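Local coordinates for pyruvate kinase (Pyrobaculum aerophilum, PDB 3QTG), which catalyses the last step of glycolysis, the interconversion of phosphoenolpyruvate and ADP with pyruvate and ATP, using a divalent metal cation, at residues 19-24 and 36-41; 202-207 and 231-236; 250-255 and 268-273; 385-390 and 410-415; 397-402 and 415-420. One frame throughout, in Å; residues are numbered along the deposited sequence.

Contact 1: residues 19-24 and 36-41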
# COMPACT_ATOMS: atom_id res chain seq x y z
N ARG A 19 -29.99 11.53 -13.18
CA ARG A 19 -30.36 12.04 -14.50
C ARG A 19 -31.24 13.27 -14.30
O ARG A 19 -32.31 13.19 -13.69
CB ARG A 19 -31.13 10.95 -15.27
CG ARG A 19 -30.41 9.59 -15.41
CD ARG A 19 -31.38 8.39 -15.50
NE ARG A 19 -32.25 8.32 -14.32
CZ ARG A 19 -33.22 7.43 -14.11
NH1 ARG A 19 -33.50 6.49 -15.00
NH2 ARG A 19 -33.91 7.49 -12.98
N VAL A 20 -30.75 14.41 -14.78
CA VAL A 20 -31.47 15.67 -14.70
C VAL A 20 -31.84 16.17 -16.11
O VAL A 20 -30.99 16.17 -17.00
CB VAL A 20 -30.66 16.75 -13.92
CG1 VAL A 20 -31.22 18.17 -14.13
CG2 VAL A 20 -30.61 16.40 -12.44
N ALA A 21 -33.10 16.56 -16.30
CA ALA A 21 -33.55 17.15 -17.58
C ALA A 21 -34.07 18.56 -17.37
O ALA A 21 -34.66 18.85 -16.33
CB ALA A 21 -34.61 16.31 -18.24
N THR A 22 -33.82 19.43 -18.35
CA THR A 22 -34.38 20.77 -18.35
C THR A 22 -35.76 20.81 -19.01
O THR A 22 -35.97 20.24 -20.08
CB THR A 22 -33.45 21.77 -19.06
OG1 THR A 22 -32.20 21.82 -18.35
CG2 THR A 22 -34.08 23.17 -19.11
N LEU A 23 -36.69 21.50 -18.36
CA LEU A 23 -38.04 21.64 -18.88
C LEU A 23 -38.14 22.89 -19.73
O LEU A 23 -37.63 23.95 -19.36
CB LEU A 23 -39.04 21.72 -17.73
CG LEU A 23 -39.14 20.53 -16.77
CD1 LEU A 23 -40.20 20.85 -15.73
CD2 LEU A 23 -39.47 19.20 -17.50
N GLY A 24 -38.81 22.76 -20.87
CA GLY A 24 -38.98 23.89 -21.79
C GLY A 24 -40.23 23.70 -22.63
O GLY A 24 -41.09 22.89 -22.26
N ILE A 36 -45.45 11.29 -18.57
CA ILE A 36 -45.19 10.22 -17.60
C ILE A 36 -43.92 9.45 -17.97
O ILE A 36 -43.04 9.26 -17.12
CB ILE A 36 -46.40 9.24 -17.47
CG1 ILE A 36 -47.59 9.93 -16.80
CG2 ILE A 36 -45.99 7.99 -16.70
CD1 ILE A 36 -48.85 9.08 -16.72
N LYS A 37 -43.83 9.01 -19.22
CA LYS A 37 -42.69 8.22 -19.70
C LYS A 37 -41.38 9.02 -19.67
O LYS A 37 -40.30 8.43 -19.57
CB LYS A 37 -42.97 7.65 -21.09
CG LYS A 37 -43.99 6.50 -21.11
CD LYS A 37 -43.45 5.22 -20.42
CE LYS A 37 -44.48 4.05 -20.42
NZ LYS A 37 -45.46 4.11 -19.29
N PHE A 38 -41.49 10.35 -19.74
CA PHE A 38 -40.34 11.26 -19.67
C PHE A 38 -39.81 11.41 -18.23
O PHE A 38 -38.59 11.30 -17.98
CB PHE A 38 -40.76 12.63 -20.24
CG PHE A 38 -39.66 13.65 -20.24
CD1 PHE A 38 -38.76 13.71 -21.30
CD2 PHE A 38 -39.53 14.56 -19.20
CE1 PHE A 38 -37.74 14.65 -21.32
CE2 PHE A 38 -38.51 15.51 -19.21
CZ PHE A 38 -37.61 15.55 -20.28
N LEU A 39 -40.73 11.64 -17.29
CA LEU A 39 -40.39 11.84 -15.89
C LEU A 39 -39.99 10.55 -15.20
O LEU A 39 -39.27 10.57 -14.19
CB LEU A 39 -41.54 12.54 -15.14
CG LEU A 39 -41.80 13.97 -15.62
CD1 LEU A 39 -43.01 14.58 -14.94
CD2 LEU A 39 -40.58 14.87 -15.41
N ASP A 40 -40.46 9.42 -15.73
CA ASP A 40 -40.04 8.09 -15.29
C ASP A 40 -38.55 7.86 -15.52
O ASP A 40 -37.94 6.97 -14.93
CB ASP A 40 -40.80 7.00 -16.05
CG ASP A 40 -42.20 6.72 -15.48
OD1 ASP A 40 -42.61 7.31 -14.44
OD2 ASP A 40 -42.89 5.88 -16.10
N LEU A 41 -37.97 8.67 -16.39
CA LEU A 41 -36.59 8.50 -16.80
C LEU A 41 -35.66 9.56 -16.22
O LEU A 41 -34.48 9.61 -16.58
CB LEU A 41 -36.48 8.45 -18.33
CG LEU A 41 -36.92 7.12 -18.97
CD1 LEU A 41 -37.23 7.27 -20.47
CD2 LEU A 41 -35.90 6.01 -18.74
O HOH W 1 -36.08 4.74 -15.14
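R19 lays one face of its guanidinium against the carbonyl oxygen of L41, which stands 3.2 Å above the guanidinium plane and is displaced toward its rim. R19 NE and L41 O are 3.4 Å apart, but the angle is too poor for a hydrogen bond, so the oxygen packs on the flat group without being gripped by it. The bend at chi3 (-59°) turns the guanidinium back over this carbonyl. In the guanidinium plane, R19 NH1 donates to a water at 3.1 Å, and that water donates to D40 O at 2.9 Å, bridging R19 of strand 18-22 and D40. Further along, the contact is apolar: A21 CB sits 3.7 Å from F38 CZ, and L23 CD2 approaches F38 CE2 at 4.2 Å, both obliquely to the ring. F38 reaches them because its CG stands anti to the backbone N (chi1 -179°).

Strand 18-22 is the first of the eight parallel strands of the TIM barrel, and helix 32-39 packs on its outer side, carrying the chain over to strand 44-48. Beyond the first shell, D43 holds R19 NE in a salt bridge and S339 takes a hydrogen bond from NH1. With a leucine in place of R19, D43 would probably lose its charge partner and the water bridge to D40 its donor. V335, from helix 331-343, packs against both A21 and F38.

Contact 2: residues 202-207 and 231-236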
# COMPACT_ATOMS: atom_id res chain seq x y z
N ILE A 202 -26.40 29.00 -9.18
CA ILE A 202 -25.81 30.34 -9.31
C ILE A 202 -24.93 30.39 -10.55
O ILE A 202 -24.06 29.53 -10.73
CB ILE A 202 -24.87 30.67 -8.13
CG1 ILE A 202 -25.60 30.61 -6.81
CG2 ILE A 202 -24.25 32.07 -8.29
CD1 ILE A 202 -24.65 30.84 -5.66
N SER A 203 -25.14 31.42 -11.38
CA SER A 203 -24.28 31.67 -12.54
C SER A 203 -23.17 32.67 -12.26
O SER A 203 -23.39 33.66 -11.58
CB SER A 203 -25.11 32.12 -13.74
OG SER A 203 -26.03 31.10 -14.11
N LEU A 204 -21.98 32.40 -12.77
CA LEU A 204 -20.89 33.39 -12.83
C LEU A 204 -20.33 33.86 -11.49
O LEU A 204 -19.76 34.95 -11.41
CB LEU A 204 -21.26 34.60 -13.72
CG LEU A 204 -21.63 34.33 -15.19
CD1 LEU A 204 -22.11 35.61 -15.93
CD2 LEU A 204 -20.47 33.67 -15.95
N ALA A 205 -20.50 33.04 -10.44
CA ALA A 205 -19.84 33.29 -9.17
C ALA A 205 -18.34 33.04 -9.30
O ALA A 205 -17.91 32.15 -10.04
CB ALA A 205 -20.44 32.40 -8.09
N LYS A 206 -17.52 33.84 -8.63
CA LYS A 206 -16.06 33.57 -8.68
C LYS A 206 -15.37 33.76 -7.34
O LYS A 206 -14.15 33.67 -7.25
CB LYS A 206 -15.34 34.37 -9.80
CG LYS A 206 -15.43 35.89 -9.67
CD LYS A 206 -14.71 36.60 -10.83
CE LYS A 206 -14.97 38.12 -10.78
NZ LYS A 206 -14.20 38.88 -11.80
N SER A 207 -16.16 34.04 -6.30
CA SER A 207 -15.66 34.08 -4.94
C SER A 207 -16.71 33.57 -3.96
O SER A 207 -17.90 33.53 -4.27
CB SER A 207 -15.23 35.50 -4.56
OG SER A 207 -16.37 36.33 -4.42
N ILE A 231 -19.46 26.27 -12.43
CA ILE A 231 -18.10 26.69 -12.77
C ILE A 231 -18.12 26.96 -14.28
O ILE A 231 -18.22 26.03 -15.10
CB ILE A 231 -17.06 25.63 -12.34
CG1 ILE A 231 -17.30 25.21 -10.87
CG2 ILE A 231 -15.65 26.13 -12.56
CD1 ILE A 231 -17.00 26.28 -9.81
N GLU A 232 -18.06 28.25 -14.63
CA GLU A 232 -18.39 28.74 -15.97
C GLU A 232 -17.24 29.50 -16.61
O GLU A 232 -17.25 29.74 -17.81
CB GLU A 232 -19.62 29.67 -15.92
CG GLU A 232 -20.95 28.99 -15.82
CD GLU A 232 -22.03 29.90 -15.25
OE1 GLU A 232 -23.10 30.04 -15.88
OE2 GLU A 232 -21.81 30.50 -14.19
N THR A 233 -16.25 29.89 -15.81
CA THR A 233 -15.22 30.80 -16.32
C THR A 233 -13.84 30.46 -15.83
O THR A 233 -13.66 29.72 -14.86
CB THR A 233 -15.47 32.25 -15.88
OG1 THR A 233 -15.27 32.36 -14.47
CG2 THR A 233 -16.88 32.74 -16.27
N LYS A 234 -12.87 31.05 -16.49
CA LYS A 234 -11.48 30.94 -16.08
C LYS A 234 -11.26 31.40 -14.63
O LYS A 234 -10.47 30.81 -13.88
CB LYS A 234 -10.62 31.75 -17.06
CG LYS A 234 -9.17 31.39 -17.09
CD LYS A 234 -8.54 31.87 -18.40
CE LYS A 234 -8.25 30.70 -19.33
NZ LYS A 234 -7.69 31.16 -20.64
N GLY A 235 -11.96 32.46 -14.22
CA GLY A 235 -11.84 33.02 -12.87
C GLY A 235 -12.37 32.07 -11.82
O GLY A 235 -11.82 31.99 -10.72
N ALA A 236 -13.44 31.35 -12.16
CA ALA A 236 -13.96 30.27 -11.30
C ALA A 236 -12.96 29.11 -11.17
O ALA A 236 -12.71 28.59 -10.07
CB ALA A 236 -15.31 29.78 -11.82
O HOH W 2 -18.57 30.55 -12.64
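E232 turns its carboxylate toward the backbone of S203 and L204. The model places E232 OE2 only 2.4 Å from L204 N, implausibly close for a hydrogen bond, so the geometry of that bond is doubtful. The glutamate chain runs extended beyond CG, and its OE1 comes to 3.6 Å from S203 OG, a contact rather than a bond. E232 probably binds magnesium, as in related pyruvate kinases, and S203 OG is hydrogen-bonded to K230, the likely transition-state stabiliser, so this loop pair probably borders the active site.

A water adds a polar bridge, donating to A205 O at 3.1 Å and accepting from E232 N.

The apolar part is small: L204 CD2 meets T233 CG2 at 3.7 Å, the two side chains crossing at about a right angle. Separately, A236 CB makes a van der Waals contact with A205 O.

T233 also N-caps helix 234-238: its OG1, set between the backbone N and the carbonyl carbon (chi1 69°), accepts from A236 N at 3.1 Å, while D173 forms a further hydrogen bond to the same hydroxyl. A valine here would probably leave A236 N without its cap and D173 without that partner.

The two segments follow neighbouring barrel strands, 199-202 and 226-231, at their C-terminal ends, where the chain turns toward helices 208-220 and 234-238; I231 packs on V250 of the next strand.

Contact 3: residues 250-255 and 268-273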
# COMPACT_ATOMS: atom_id res chain seq x y z
N VAL A 250 -21.70 21.30 -6.95
CA VAL A 250 -20.86 21.90 -7.97
C VAL A 250 -21.36 21.43 -9.32
O VAL A 250 -21.81 20.29 -9.45
CB VAL A 250 -19.33 21.56 -7.79
CG1 VAL A 250 -18.48 22.23 -8.89
CG2 VAL A 250 -18.83 21.98 -6.39
N VAL A 251 -21.31 22.32 -10.32
CA VAL A 251 -21.77 22.05 -11.69
C VAL A 251 -20.70 22.48 -12.71
O VAL A 251 -20.28 23.64 -12.71
CB VAL A 251 -23.10 22.79 -11.98
CG1 VAL A 251 -23.72 22.32 -13.30
CG2 VAL A 251 -24.09 22.57 -10.85
N VAL A 252 -20.24 21.54 -13.53
CA VAL A 252 -19.41 21.85 -14.69
C VAL A 252 -20.34 22.28 -15.85
O VAL A 252 -21.08 21.46 -16.42
CB VAL A 252 -18.51 20.63 -15.14
CG1 VAL A 252 -17.64 20.99 -16.36
CG2 VAL A 252 -17.65 20.14 -14.00
N ALA A 253 -20.34 23.58 -16.13
CA ALA A 253 -21.20 24.14 -17.18
C ALA A 253 -20.36 24.21 -18.44
O ALA A 253 -19.63 25.18 -18.67
CB ALA A 253 -21.77 25.54 -16.77
N ARG A 254 -20.42 23.13 -19.22
CA ARG A 254 -19.56 22.89 -20.38
C ARG A 254 -19.70 23.94 -21.48
O ARG A 254 -18.69 24.43 -22.00
CB ARG A 254 -19.86 21.54 -21.01
CG ARG A 254 -19.38 20.33 -20.24
CD ARG A 254 -19.83 19.13 -21.03
NE ARG A 254 -18.91 18.04 -20.85
CZ ARG A 254 -18.93 16.94 -21.60
NH1 ARG A 254 -19.81 16.82 -22.58
NH2 ARG A 254 -18.06 15.99 -21.35
N GLY A 255 -20.94 24.24 -21.85
CA GLY A 255 -21.20 25.25 -22.88
C GLY A 255 -20.50 26.56 -22.54
O GLY A 255 -19.74 27.09 -23.34
N ILE A 268 -9.37 18.43 -19.68
CA ILE A 268 -8.56 18.58 -18.48
C ILE A 268 -9.22 19.47 -17.39
O ILE A 268 -9.13 19.17 -16.20
CB ILE A 268 -7.09 19.00 -18.84
CG1 ILE A 268 -6.21 17.75 -18.95
CG2 ILE A 268 -6.48 19.97 -17.82
CD1 ILE A 268 -6.58 16.64 -17.91
N VAL A 269 -9.91 20.53 -17.81
CA VAL A 269 -10.60 21.42 -16.88
C VAL A 269 -11.79 20.70 -16.22
O VAL A 269 -11.95 20.77 -15.01
CB VAL A 269 -11.02 22.79 -17.56
CG1 VAL A 269 -11.96 23.58 -16.70
CG2 VAL A 269 -9.79 23.64 -17.88
N GLN A 270 -12.61 20.00 -17.01
CA GLN A 270 -13.66 19.14 -16.49
C GLN A 270 -13.11 18.16 -15.45
O GLN A 270 -13.66 18.01 -14.36
CB GLN A 270 -14.33 18.35 -17.62
CG GLN A 270 -15.40 17.37 -17.10
CD GLN A 270 -16.19 16.70 -18.22
OE1 GLN A 270 -16.53 17.33 -19.23
NE2 GLN A 270 -16.48 15.42 -18.04
N ARG A 271 -12.02 17.48 -15.80
CA ARG A 271 -11.42 16.52 -14.89
C ARG A 271 -11.00 17.20 -13.59
O ARG A 271 -11.28 16.69 -12.51
CB ARG A 271 -10.23 15.82 -15.56
CG ARG A 271 -9.67 14.70 -14.78
CD ARG A 271 -8.36 14.21 -15.40
NE ARG A 271 -8.57 13.37 -16.56
CZ ARG A 271 -7.61 12.69 -17.18
NH1 ARG A 271 -6.36 12.76 -16.73
NH2 ARG A 271 -7.90 11.93 -18.23
N ARG A 272 -10.36 18.37 -13.68
CA ARG A 272 -9.92 19.08 -12.49
C ARG A 272 -11.09 19.54 -11.58
O ARG A 272 -11.00 19.45 -10.36
CB ARG A 272 -8.95 20.23 -12.82
CG ARG A 272 -8.75 21.24 -11.67
CD ARG A 272 -7.39 22.03 -11.76
NE ARG A 272 -7.45 23.16 -12.70
CZ ARG A 272 -7.06 23.11 -13.98
NH1 ARG A 272 -6.58 21.98 -14.51
NH2 ARG A 272 -7.15 24.20 -14.74
N ILE A 273 -12.19 20.01 -12.18
CA ILE A 273 -13.37 20.37 -11.38
C ILE A 273 -13.96 19.16 -10.64
O ILE A 273 -14.32 19.24 -9.45
CB ILE A 273 -14.49 21.06 -12.22
CG1 ILE A 273 -14.00 22.40 -12.82
CG2 ILE A 273 -15.71 21.29 -11.32
CD1 ILE A 273 -14.72 22.85 -14.10
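Q270 OE1 is gripped by two nitrogens of one arginine. R254 NE donates to it at 3.0 Å and R254 NH2 at 2.9 Å, a side-on grip that brings both N-H groups to a single oxygen lying almost in the guanidinium plane. The two donors use the amide oxygen differently: NH2 lies in the carbonyl plane, on a lone pair, whereas NE is tilted 30° from that plane. Amide and guanidinium are themselves turned 43° apart. Both side chains are extended to make the meeting, Q270 with its CG anti to the backbone N (chi1 177°). The polar ends have further partners: D307 forms a salt bridge with R254 NH2, and Q270 NE2 hydrogen-bonds T311, which should fix the rotation of the buried amide.

Toward the N-terminal end of the strand the contact is aliphatic. I273 sends its CG2 branch between two valines of the strand, 3.5 Å from V252 CG2 and 3.8 Å from V250 CG1. Its CD1 lies near both methyls of V252, and V252 CG1 approaches Q270 CG at 4.3 Å, joining the aliphatic layer to the stem of the glutamine.

R254 also packs on T288, and the backbone N of G255, which probably belongs to the substrate site by comparison with relatives, donates to T288 OG1.

In the TIM barrel, the axes of 250-253 and 268-273, parts of strand 249-253 and helix 266-279, run antiparallel and approach to 9.3 Å. I284 of the next strand and I231 of the preceding one also pack against I273, and L257 of the short helix 254-257 touches V252 and I273.

Contact 4: residues 385-390 and 410-415. With SO4 (sulfate ion), chain C.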
# COMPACT_ATOMS: atom_id res chain seq x y z
N THR A 385 -28.13 14.32 6.23
CA THR A 385 -26.70 14.47 6.55
C THR A 385 -25.85 13.17 6.43
O THR A 385 -24.81 13.15 5.76
CB THR A 385 -26.52 15.09 7.95
OG1 THR A 385 -27.37 16.26 8.06
CG2 THR A 385 -25.05 15.50 8.20
N LEU A 386 -26.28 12.09 7.06
CA LEU A 386 -25.51 10.86 7.00
C LEU A 386 -25.60 10.26 5.61
O LEU A 386 -24.61 9.69 5.11
CB LEU A 386 -25.96 9.85 8.07
CG LEU A 386 -25.15 8.54 8.17
CD1 LEU A 386 -23.64 8.77 8.42
CD2 LEU A 386 -25.75 7.60 9.23
N ALA A 387 -26.77 10.39 4.97
CA ALA A 387 -26.98 9.82 3.63
C ALA A 387 -25.98 10.41 2.65
O ALA A 387 -25.31 9.67 1.92
CB ALA A 387 -28.40 10.07 3.16
N ARG A 388 -25.87 11.74 2.65
CA ARG A 388 -24.83 12.44 1.90
C ARG A 388 -23.39 12.07 2.28
O ARG A 388 -22.52 11.95 1.40
CB ARG A 388 -25.01 13.96 2.02
CG ARG A 388 -26.17 14.51 1.17
CD ARG A 388 -26.37 16.01 1.45
NE ARG A 388 -27.70 16.46 1.02
CZ ARG A 388 -27.93 17.05 -0.15
NH1 ARG A 388 -26.92 17.26 -0.99
NH2 ARG A 388 -29.16 17.43 -0.47
N ARG A 389 -23.11 11.90 3.57
CA ARG A 389 -21.77 11.52 3.96
C ARG A 389 -21.41 10.12 3.43
O ARG A 389 -20.28 9.87 3.06
CB ARG A 389 -21.58 11.62 5.47
CG ARG A 389 -20.14 11.39 5.93
CD ARG A 389 -19.99 11.39 7.44
NE ARG A 389 -20.77 12.45 8.07
CZ ARG A 389 -20.39 13.72 8.17
NH1 ARG A 389 -21.21 14.60 8.75
NH2 ARG A 389 -19.21 14.12 7.70
N ILE A 390 -22.38 9.22 3.39
CA ILE A 390 -22.16 7.89 2.82
C ILE A 390 -21.91 7.99 1.33
O ILE A 390 -20.95 7.39 0.82
CB ILE A 390 -23.32 6.90 3.14
CG1 ILE A 390 -23.18 6.36 4.57
CG2 ILE A 390 -23.33 5.72 2.14
CD1 ILE A 390 -24.48 5.95 5.20
N ARG A 410 -36.53 14.75 -1.71
CA ARG A 410 -36.35 15.44 -2.97
C ARG A 410 -34.92 15.92 -3.19
O ARG A 410 -34.41 15.88 -4.29
CB ARG A 410 -37.31 16.63 -3.03
CG ARG A 410 -38.76 16.24 -3.25
CD ARG A 410 -39.68 17.40 -2.86
NE ARG A 410 -41.08 17.04 -2.99
CZ ARG A 410 -42.10 17.81 -2.57
NH1 ARG A 410 -41.88 18.99 -1.98
NH2 ARG A 410 -43.34 17.38 -2.72
N SER A 411 -34.29 16.41 -2.13
CA SER A 411 -32.93 16.91 -2.20
C SER A 411 -31.97 15.77 -2.61
O SER A 411 -31.10 15.95 -3.46
CB SER A 411 -32.55 17.46 -0.82
OG SER A 411 -31.46 18.35 -0.89
N LEU A 412 -32.19 14.59 -2.03
CA LEU A 412 -31.27 13.44 -2.17
C LEU A 412 -31.43 12.71 -3.50
O LEU A 412 -30.59 11.90 -3.89
CB LEU A 412 -31.47 12.48 -0.99
CG LEU A 412 -31.27 13.07 0.39
CD1 LEU A 412 -31.52 12.00 1.44
CD2 LEU A 412 -29.87 13.69 0.54
N SER A 413 -32.51 13.03 -4.20
CA SER A 413 -32.82 12.45 -5.49
C SER A 413 -31.72 12.58 -6.56
O SER A 413 -31.61 11.74 -7.45
CB SER A 413 -34.10 13.10 -6.00
OG SER A 413 -34.66 12.27 -7.00
N ILE A 414 -30.91 13.64 -6.45
CA ILE A 414 -29.84 13.89 -7.41
C ILE A 414 -28.43 13.69 -6.81
O ILE A 414 -27.44 14.14 -7.38
CB ILE A 414 -30.01 15.27 -8.16
CG1 ILE A 414 -29.92 16.48 -7.21
CG2 ILE A 414 -31.36 15.29 -8.91
CD1 ILE A 414 -29.50 17.76 -7.94
N VAL A 415 -28.37 13.02 -5.66
CA VAL A 415 -27.10 12.64 -5.04
C VAL A 415 -26.78 11.19 -5.47
O VAL A 415 -27.67 10.34 -5.53
CB VAL A 415 -27.15 12.79 -3.48
CG1 VAL A 415 -25.81 12.38 -2.84
CG2 VAL A 415 -27.48 14.25 -3.07
S SO4 C . -29.25 12.90 9.74
O1 SO4 C . -30.39 12.25 10.35
O2 SO4 C . -29.73 14.10 9.04
O3 SO4 C . -28.60 12.02 8.78
O4 SO4 C . -28.24 13.30 10.72
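R388 crosses from helix 385-391 to residues 411-415, in helix 406-412 and the turn that follows it, touching three residues on the way. From CB the chain leaves with CG anti to the carbonyl carbon (chi1 -75°) and then runs extended to NE. CG is the first atom to meet the other segment, 3.8 Å from L412 CD2; the same methyl lies 3.6 Å from NE, so the leucine crosses the arginine's stem at a slant. At the tip, NH1 has V415 CG2 at 3.7 Å, the methyl lying over one face of the guanidinium. NH2 points to S411, whose CB sits in the guanidinium plane at its edge. S411 OG is also near that edge, but its modelled approach to NH2 is too close and too poorly angled to count as a bond. R388 NH2 makes a weak hydrogen bond to Y199 OH of the barrel.

The two helices belong to the C-terminal alpha/beta domain of pyruvate kinase, and this contact lies where that domain meets the barrel: R388 and S411 both touch Q226 of strand 226-231.

A387 adds its CB, 4.1 Å from L412 CD1. At the N-terminal end of helix 385-391 a sulfate, probably from the crystallisation liquor, accepts from L386 N through O3 at 2.9 Å and from T385 N through O2.

Contact 5: residues 397-402 and 415-420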
# COMPACT_ATOMS: atom_id res chain seq x y z
N GLY A 397 -23.33 0.33 -4.98
CA GLY A 397 -24.69 -0.15 -5.17
C GLY A 397 -25.62 0.90 -4.63
O GLY A 397 -25.18 1.86 -3.97
N VAL A 398 -26.91 0.74 -4.93
CA VAL A 398 -27.95 1.64 -4.43
C VAL A 398 -27.96 1.75 -2.91
O VAL A 398 -27.77 0.77 -2.21
CB VAL A 398 -29.35 1.23 -4.94
CG1 VAL A 398 -30.45 2.05 -4.27
CG2 VAL A 398 -29.40 1.39 -6.46
N VAL A 399 -28.18 2.98 -2.42
CA VAL A 399 -28.29 3.28 -1.00
C VAL A 399 -29.72 3.71 -0.74
O VAL A 399 -30.17 4.78 -1.19
CB VAL A 399 -27.27 4.40 -0.57
CG1 VAL A 399 -27.34 4.67 0.94
CG2 VAL A 399 -25.86 4.03 -0.99
N TYR A 400 -30.46 2.86 -0.04
CA TYR A 400 -31.84 3.18 0.34
C TYR A 400 -31.85 4.11 1.53
O TYR A 400 -31.21 3.82 2.55
CB TYR A 400 -32.60 1.91 0.66
CG TYR A 400 -32.60 0.98 -0.52
CD1 TYR A 400 -33.49 1.19 -1.58
CD2 TYR A 400 -31.67 -0.05 -0.61
CE1 TYR A 400 -33.48 0.36 -2.68
CE2 TYR A 400 -31.65 -0.89 -1.72
CZ TYR A 400 -32.56 -0.67 -2.74
OH TYR A 400 -32.55 -1.50 -3.84
N VAL A 401 -32.52 5.24 1.39
CA VAL A 401 -32.56 6.21 2.46
C VAL A 401 -33.99 6.45 2.88
O VAL A 401 -34.80 6.89 2.08
CB VAL A 401 -31.92 7.57 2.04
CG1 VAL A 401 -31.90 8.54 3.21
CG2 VAL A 401 -30.52 7.37 1.45
N GLY A 402 -34.30 6.15 4.13
CA GLY A 402 -35.60 6.48 4.68
C GLY A 402 -35.48 7.84 5.31
O GLY A 402 -34.48 8.13 5.98
N VAL A 415 -28.37 13.02 -5.66
CA VAL A 415 -27.10 12.64 -5.04
C VAL A 415 -26.78 11.19 -5.47
O VAL A 415 -27.67 10.34 -5.53
CB VAL A 415 -27.15 12.79 -3.48
CG1 VAL A 415 -25.81 12.38 -2.84
CG2 VAL A 415 -27.48 14.25 -3.07
N TRP A 416 -25.52 10.95 -5.81
CA TRP A 416 -24.99 9.61 -6.17
C TRP A 416 -25.57 8.43 -5.37
O TRP A 416 -25.49 8.41 -4.15
CB TRP A 416 -23.47 9.61 -5.98
CG TRP A 416 -22.83 8.25 -6.08
CD1 TRP A 416 -22.63 7.36 -5.04
CD2 TRP A 416 -22.30 7.62 -7.25
NE1 TRP A 416 -22.02 6.24 -5.50
CE2 TRP A 416 -21.80 6.36 -6.85
CE3 TRP A 416 -22.18 8.02 -8.60
CZ2 TRP A 416 -21.19 5.45 -7.75
CZ3 TRP A 416 -21.57 7.11 -9.52
CH2 TRP A 416 -21.08 5.84 -9.07
N ALA A 417 -26.15 7.47 -6.10
CA ALA A 417 -26.60 6.15 -5.59
C ALA A 417 -27.83 6.15 -4.71
O ALA A 417 -28.39 5.08 -4.43
CB ALA A 417 -25.45 5.34 -4.91
N LEU A 418 -28.25 7.32 -4.24
CA LEU A 418 -29.29 7.39 -3.22
C LEU A 418 -30.67 7.12 -3.77
O LEU A 418 -31.07 7.68 -4.81
CB LEU A 418 -29.29 8.72 -2.45
CG LEU A 418 -27.99 9.15 -1.76
CD1 LEU A 418 -28.29 10.33 -0.87
CD2 LEU A 418 -27.34 8.00 -0.97
N GLU A 419 -31.39 6.25 -3.08
CA GLU A 419 -32.81 6.05 -3.36
C GLU A 419 -33.65 6.48 -2.16
O GLU A 419 -33.86 5.71 -1.22
CB GLU A 419 -33.14 4.62 -3.79
CG GLU A 419 -34.43 4.62 -4.61
CD GLU A 419 -35.05 3.25 -4.74
OE1 GLU A 419 -36.22 3.10 -4.33
OE2 GLU A 419 -34.37 2.33 -5.23
N PRO A 420 -34.13 7.73 -2.20
CA PRO A 420 -34.87 8.28 -1.08
C PRO A 420 -36.32 7.82 -1.03
O PRO A 420 -37.05 7.89 -2.02
CB PRO A 420 -34.73 9.79 -1.27
CG PRO A 420 -34.54 9.98 -2.75
CD PRO A 420 -33.95 8.71 -3.30
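The ring of Y400 has V398 CG1 over one face, 3.7 Å above its plane and offset toward the rim. E419 comes alongside with its carboxylate turned 71° from the ring, and E419 OE2 approaches Y400 CE1 at 3.3 Å, obliquely. The two side chains run side by side and point the same way. The glutamate is extended beyond CG, with CG anti to the backbone N (chi1 -156°), so its acid group travels out along the ring; R14 forms a long, weak ion pair with OE2. V398 CG1 also touches E419 CB, joining V398, from just before the strand, to the sheet face that carries Y400 and E419.

Between the backbones three nearly straight hydrogen bonds set a parallel register: V399 N to A417 O at 2.9 Å, E419 N to V399 O at 2.7 Å and V401 N to E419 O at 3.0 Å. Each of V399 and E419 bonds with both its N and its O. Strands 399-403 and 418-422 are the two parallel strands of a beta-alpha-beta unit whose connecting helix is 406-412, in the C-terminal alpha/beta domain; 418-422 is an edge strand of its sheet within the chain.

On the other face L418 CD2 nestles beside V399, 3.6 Å from V399 CB, and reaches V401 CG2 at 4.0 Å. L412 of the crossover helix lies over both L418 and V401. Leading into the strand, a type II turn from V415 to L418 brings A417 CB to 3.6 Å from G397 O.

From the N terminus, contact 1 closes the first strand-to-helix loop of the barrel. Contact 2 then joins the ends of two adjacent strands, and contact 3 ties a further strand to its helix; these three follow in series. Contacts 2 and 3 touch, with I231 N probably hydrogen-bonded to V251 O, whereas contacts 1 and 2 lie on opposite sides of the chain's centre. In the C-terminal domain contacts 4 and 5 cross, their segments alternating along the chain and sharing V415, with A387 and L412 both packing on V401. Packing of V20 on I414 links contact 1 to contact 4, and so the barrel to the C-terminal domain.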